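Local coordinates for diol-dehydratase (Roseburia inulinivorans, PDB 5I2A), which dehydrates 1,2-propanediol without vitamin B12, as a member of the glycyl radical enzyme family, at residues F271-L276 / I285-F290; M366-S371 / A398-T403. All blocks are in the same frame, centred on the assembly; numbering follows the deposited sequence.

Overall arrangement
Contact 1 (271-276 with 285-290) comes first along the chain, contact 2 (366-371 with 398-403) second, and both belong to the pyruvate formate lyase-like part of the protein. Their centres are 21 Å apart; contact 1 is about 15 Å from the centre of the chain and contact 2 about 22 Å. The parallel strands 346-350, 380-385 and 409-412 connect them: the loop of contact 1 bonds to strand 346-350, at the edge of the sheet, while contact 2 packs together helices 362-374 and 391-402, which cross between these three strands in turn. The contacts meet directly where Phe290 CD1 packs 3.7 Å from Cys367 SG.

Contact 1 (F271-L276 / I285-F290); sequences FIQQVL and ISPGRF
The side-chain nitrogen of Gln273 is gripped by two acceptors: NE2 donates to the backbone O of Ile285 at 2.9 Å and is also hydrogen-bonded to Gln345 OE1. Toward Ile285 the N-H runs fairly straight, at 157°, and Ile285 O lies almost in the plane of the glutamine amide. Seen from the acceptor the fit is less regular, since NE2 stands above the peptide carbonyl plane, 45° out of it, away from a lone-pair direction. The other end of the amide, OE1, is hydrogen-bonded to Tyr171 OH, so both ends of this buried group have partners and its rotation is fixed.

Gln273 gets there by a bent chain. Its CG lies opposite the backbone N (chi1 -174°), and the turn at the next bond brings the carboxamide round to the loop. Apolar groups then pack against the amide: Ile285 CG2 lies 3.8 Å from Gln273 OE1, and the ring of Pro287 brings its CG to 3.8 Å from that same OE1.

Helix 262-279 is thereby joined to the loop that leads from strand 283-285 into helix 290-293. This loop runs beside strand 346-350, where Gly288 makes backbone hydrogen bonds with Asn346 and Ile348. That strand is the first of three parallel neighbours, 346-350, 380-385 and 409-412, consistent with part of the alpha/beta barrel of glycyl radical enzymes.

One helical turn beyond Gln273, Leu276 adds an apolar touch, its CD1 resting 3.9 Å from CG2 of Ile285. That methyl therefore serves both the glutamine amide and the leucine.

Contact 2 (M366-S371 / A398-T403); sequences MCITAS and AELTRT
This is plain apolar packing between two neighbouring helices, 362-374 and 391-402, buried against a parallel part of the sheet. Leu400 carries it from one side, Ile368 and Ser371 from the other, and no hydrogen bond crosses. The backbones come nearest at Ile368 and Leu400, whose CA atoms are 7.1 Å apart.

A single methyl does most of the touching. Leu400 CD2 reaches two residues one turn apart on the facing helix, 3.9 Å from Ile368 CG2 and equally 3.9 Å from Ser371 CB. A first torsion of -174° sets the leucine CG trans to the main-chain nitrogen and brings it, and CD2 with it, round to the facing helix. Ile368 meets it with the CG2 branch, which crosses the leucine at a slant and also lies 4.0 Å from Leu400 CB. Ser371 contributes its CB; its hydroxyl is hydrogen-bonded to Trp320 NE1 of helix 309-323.

The carbonyl of Leu400 is held twice by one residue. Thr403 OG1 donates to Leu400 O at 2.7 Å, in the carbonyl plane, and Thr403 N bonds to the same oxygen at 3.0 Å.

Leu381 of strand 380-385 touches Ile368, Ser371 and Leu400 alike. The strand joins the two helices in sequence as well as in space: 346-350, 362-374, 380-385, 391-402 and 409-412 form two successive beta-alpha-beta crossovers, as expected for the barrel of this enzyme family.

Contact 1 (F271-L276 / I285-F290)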
loop_
_atom_site.group_PDB
_atom_site.type_symbol
_atom_site.label_atom_id
_atom_site.label_comp_id
_atom_site.label_asym_id
_atom_site.label_seq_id
_atom_site.Cartn_x
_atom_site.Cartn_y
_atom_site.Cartn_z
ATOM N N PHE A 271 -14.215 26.708 -10.740
ATOM C CA PHE A 271 -13.984 26.089 -9.429
ATOM C C PHE A 271 -13.314 24.712 -9.579
ATOM O O PHE A 271 -12.405 24.381 -8.834
ATOM C CB PHE A 271 -15.301 25.974 -8.647
ATOM C CG PHE A 271 -15.656 27.223 -7.856
ATOM C CD1 PHE A 271 -14.678 27.945 -7.189
ATOM C CD2 PHE A 271 -16.966 27.672 -7.792
ATOM C CE1 PHE A 271 -15.002 29.087 -6.459
ATOM C CE2 PHE A 271 -17.301 28.813 -7.064
ATOM C CZ PHE A 271 -16.328 29.522 -6.401
ATOM N N ILE A 272 -13.741 23.930 -10.561
ATOM C CA ILE A 272 -13.133 22.624 -10.774
ATOM C C ILE A 272 -11.678 22.798 -11.229
ATOM O O ILE A 272 -10.780 22.171 -10.669
ATOM C CB ILE A 272 -13.913 21.778 -11.796
ATOM C CG1 ILE A 272 -15.332 21.509 -11.287
ATOM C CG2 ILE A 272 -13.190 20.474 -12.046
ATOM C CD1 ILE A 272 -15.381 20.862 -9.876
ATOM N N GLN A 273 -11.457 23.675 -12.209
ATOM C CA GLN A 273 -10.109 23.980 -12.699
ATOM C C GLN A 273 -9.184 24.401 -11.564
ATOM O O GLN A 273 -8.021 24.005 -11.518
ATOM C CB GLN A 273 -10.144 25.090 -13.753
ATOM C CG GLN A 273 -8.794 25.374 -14.417
ATOM C CD GLN A 273 -8.345 24.253 -15.361
ATOM O OE1 GLN A 273 -9.131 23.372 -15.720
ATOM N NE2 GLN A 273 -7.076 24.293 -15.767
ATOM N N GLN A 274 -9.708 25.221 -10.664
ATOM C CA GLN A 274 -8.921 25.744 -9.566
ATOM C C GLN A 274 -8.630 24.696 -8.484
ATOM O O GLN A 274 -7.473 24.496 -8.116
ATOM C CB GLN A 274 -9.619 26.951 -8.929
ATOM C CG GLN A 274 -8.775 27.612 -7.842
ATOM C CD GLN A 274 -9.597 28.489 -6.897
ATOM O OE1 GLN A 274 -10.817 28.585 -7.025
ATOM N NE2 GLN A 274 -8.926 29.127 -5.952
ATOM N N VAL A 275 -9.664 24.025 -7.976
ATOM C CA VAL A 275 -9.446 23.187 -6.796
ATOM C C VAL A 275 -8.629 21.934 -7.122
ATOM O O VAL A 275 -7.938 21.421 -6.253
ATOM C CB VAL A 275 -10.767 22.760 -6.107
ATOM C CG1 VAL A 275 -11.526 23.985 -5.606
ATOM C CG2 VAL A 275 -11.623 21.873 -7.027
ATOM N N LEU A 276 -8.691 21.460 -8.368
ATOM C CA LEU A 276 -7.839 20.358 -8.800
ATOM C C LEU A 276 -6.379 20.702 -8.525
ATOM O O LEU A 276 -5.594 19.832 -8.176
ATOM C CB LEU A 276 -8.042 20.041 -10.286
ATOM C CG LEU A 276 -9.325 19.279 -10.640
ATOM C CD1 LEU A 276 -9.508 19.248 -12.140
ATOM C CD2 LEU A 276 -9.309 17.851 -10.067
ATOM N N ILE A 285 -3.301 20.480 -16.093
ATOM C CA ILE A 285 -4.730 20.326 -15.898
ATOM C C ILE A 285 -5.402 21.049 -17.077
ATOM O O ILE A 285 -5.440 22.293 -17.129
ATOM C CB ILE A 285 -5.179 20.904 -14.540
ATOM C CG1 ILE A 285 -4.425 20.211 -13.400
ATOM C CG2 ILE A 285 -6.697 20.810 -14.380
ATOM C CD1 ILE A 285 -4.570 18.669 -13.373
ATOM N N SER A 286 -5.888 20.275 -18.040
ATOM C CA SER A 286 -6.270 20.829 -19.332
ATOM C C SER A 286 -7.781 20.847 -19.562
ATOM O O SER A 286 -8.423 19.797 -19.625
ATOM C CB SER A 286 -5.580 20.044 -20.451
ATOM O OG SER A 286 -4.174 20.043 -20.260
ATOM N N PRO A 287 -8.349 22.055 -19.698
ATOM C CA PRO A 287 -9.789 22.224 -19.937
ATOM C C PRO A 287 -10.312 21.389 -21.108
ATOM O O PRO A 287 -11.470 20.993 -21.087
ATOM C CB PRO A 287 -9.919 23.723 -20.223
ATOM C CG PRO A 287 -8.822 24.322 -19.388
ATOM C CD PRO A 287 -7.669 23.349 -19.529
ATOM N N GLY A 288 -9.479 21.100 -22.098
ATOM C CA GLY A 288 -9.920 20.225 -23.180
ATOM C C GLY A 288 -10.958 20.901 -24.082
ATOM O O GLY A 288 -10.825 22.092 -24.382
ATOM N N ARG A 289 -11.982 20.153 -24.503
ATOM C CA ARG A 289 -12.936 20.637 -25.515
ATOM C C ARG A 289 -13.995 21.574 -24.909
ATOM O O ARG A 289 -15.191 21.292 -24.936
ATOM C CB ARG A 289 -13.621 19.462 -26.216
ATOM C CG ARG A 289 -12.664 18.406 -26.757
ATOM C CD ARG A 289 -13.414 17.458 -27.693
ATOM N NE ARG A 289 -13.669 18.079 -28.991
ATOM C CZ ARG A 289 -14.353 17.498 -29.972
ATOM N NH1 ARG A 289 -14.870 16.278 -29.809
ATOM N NH2 ARG A 289 -14.522 18.135 -31.116
ATOM N N PHE A 290 -13.518 22.684 -24.365
ATOM C CA PHE A 290 -14.334 23.700 -23.713
ATOM C C PHE A 290 -15.433 24.229 -24.637
ATOM O O PHE A 290 -16.538 24.465 -24.180
ATOM C CB PHE A 290 -13.399 24.814 -23.238
ATOM C CG PHE A 290 -14.052 25.952 -22.510
ATOM C CD1 PHE A 290 -14.450 27.091 -23.196
ATOM C CD2 PHE A 290 -14.144 25.947 -21.133
ATOM C CE1 PHE A 290 -14.976 28.175 -22.520
ATOM C CE2 PHE A 290 -14.677 27.029 -20.451
ATOM C CZ PHE A 290 -15.101 28.143 -21.148
#

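Contact 2 (M366-S371 / A398-T403)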
loop_
_atom_site.group_PDB
_atom_site.type_symbol
_atom_site.label_atom_id
_atom_site.label_comp_id
_atom_site.label_asym_id
_atom_site.label_seq_id
_atom_site.Cartn_x
_atom_site.Cartn_y
_atom_site.Cartn_z
ATOM N N MET A 366 -15.360 32.222 -30.153
ATOM C CA MET A 366 -15.242 33.113 -29.002
ATOM C C MET A 366 -14.019 32.787 -28.138
ATOM O O MET A 366 -13.454 33.678 -27.512
ATOM C CB MET A 366 -16.525 33.076 -28.179
ATOM C CG MET A 366 -17.707 33.702 -28.963
ATOM S SD MET A 366 -19.346 33.323 -28.320
ATOM C CE MET A 366 -19.222 34.164 -26.759
ATOM N N CYS A 367 -13.597 31.522 -28.136
ATOM C CA CYS A 367 -12.372 31.128 -27.436
ATOM C C CYS A 367 -11.144 31.750 -28.106
ATOM O O CYS A 367 -10.231 32.229 -27.442
ATOM C CB CYS A 367 -12.255 29.602 -27.386
ATOM S SG CYS A 367 -13.481 28.810 -26.307
ATOM N N ILE A 368 -11.132 31.754 -29.430
ATOM C CA ILE A 368 -10.057 32.404 -30.163
ATOM C C ILE A 368 -10.040 33.923 -29.876
ATOM O O ILE A 368 -8.989 34.523 -29.667
ATOM C CB ILE A 368 -10.191 32.150 -31.671
ATOM C CG1 ILE A 368 -10.023 30.661 -31.972
ATOM C CG2 ILE A 368 -9.167 32.955 -32.440
ATOM C CD1 ILE A 368 -10.247 30.293 -33.424
ATOM N N THR A 369 -11.219 34.526 -29.835
ATOM C CA THR A 369 -11.337 35.955 -29.560
ATOM C C THR A 369 -10.826 36.260 -28.156
ATOM O O THR A 369 -10.150 37.269 -27.930
ATOM C CB THR A 369 -12.798 36.443 -29.714
ATOM O OG1 THR A 369 -13.202 36.342 -31.086
ATOM C CG2 THR A 369 -12.940 37.897 -29.270
ATOM N N ALA A 370 -11.142 35.384 -27.211
ATOM C CA ALA A 370 -10.733 35.617 -25.835
ATOM C C ALA A 370 -9.205 35.636 -25.714
ATOM O O ALA A 370 -8.651 36.447 -24.982
ATOM C CB ALA A 370 -11.343 34.571 -24.901
ATOM N N SER A 371 -8.529 34.773 -26.458
ATOM C CA SER A 371 -7.066 34.808 -26.501
ATOM C C SER A 371 -6.543 36.142 -27.060
ATOM O O SER A 371 -5.516 36.650 -26.624
ATOM C CB SER A 371 -6.540 33.643 -27.340
ATOM O OG SER A 371 -6.754 32.407 -26.687
ATOM N N ALA A 398 -5.766 31.294 -37.966
ATOM C CA ALA A 398 -4.603 31.841 -38.654
ATOM C C ALA A 398 -4.441 33.329 -38.331
ATOM O O ALA A 398 -3.332 33.807 -38.138
ATOM C CB ALA A 398 -4.719 31.616 -40.165
ATOM N N GLU A 399 -5.561 34.035 -38.234
ATOM C CA GLU A 399 -5.552 35.434 -37.824
ATOM C C GLU A 399 -4.942 35.612 -36.440
ATOM O O GLU A 399 -4.194 36.556 -36.203
ATOM C CB GLU A 399 -6.972 36.013 -37.830
ATOM C CG GLU A 399 -7.543 36.245 -39.223
ATOM C CD GLU A 399 -9.060 36.450 -39.225
ATOM O OE1 GLU A 399 -9.652 36.486 -40.326
ATOM O OE2 GLU A 399 -9.658 36.560 -38.134
ATOM N N LEU A 400 -5.280 34.710 -35.525
ATOM C CA LEU A 400 -4.700 34.762 -34.195
ATOM C C LEU A 400 -3.202 34.486 -34.257
ATOM O O LEU A 400 -2.421 35.179 -33.626
ATOM C CB LEU A 400 -5.378 33.767 -33.250
ATOM C CG LEU A 400 -4.934 33.847 -31.791
ATOM C CD1 LEU A 400 -5.285 35.197 -31.187
ATOM C CD2 LEU A 400 -5.571 32.718 -30.982
ATOM N N THR A 401 -2.806 33.475 -35.024
ATOM C CA THR A 401 -1.395 33.137 -35.130
ATOM C C THR A 401 -0.592 34.319 -35.684
ATOM O O THR A 401 0.514 34.593 -35.238
ATOM C CB THR A 401 -1.181 31.897 -36.009
ATOM O OG1 THR A 401 -1.933 30.807 -35.469
ATOM C CG2 THR A 401 0.290 31.513 -36.059
ATOM N N ARG A 402 -1.181 35.028 -36.640
ATOM C CA ARG A 402 -0.544 36.183 -37.255
ATOM C C ARG A 402 -0.200 37.271 -36.227
ATOM O O ARG A 402 0.767 37.991 -36.408
ATOM C CB ARG A 402 -1.454 36.753 -38.351
ATOM C CG ARG A 402 -0.899 37.956 -39.102
ATOM C CD ARG A 402 -2.078 38.779 -39.592
ATOM N NE ARG A 402 -2.398 38.485 -40.956
ATOM C CZ ARG A 402 -3.574 38.687 -41.539
ATOM N NH1 ARG A 402 -4.625 39.160 -40.876
ATOM N NH2 ARG A 402 -3.686 38.379 -42.809
ATOM N N THR A 403 -0.968 37.376 -35.142
ATOM C CA THR A 403 -0.649 38.378 -34.122
ATOM C C THR A 403 0.689 38.114 -33.451
ATOM O O THR A 403 1.202 38.987 -32.761
ATOM C CB THR A 403 -1.707 38.464 -33.001
ATOM O OG1 THR A 403 -1.615 37.299 -32.179
ATOM C CG2 THR A 403 -3.133 38.638 -33.562
#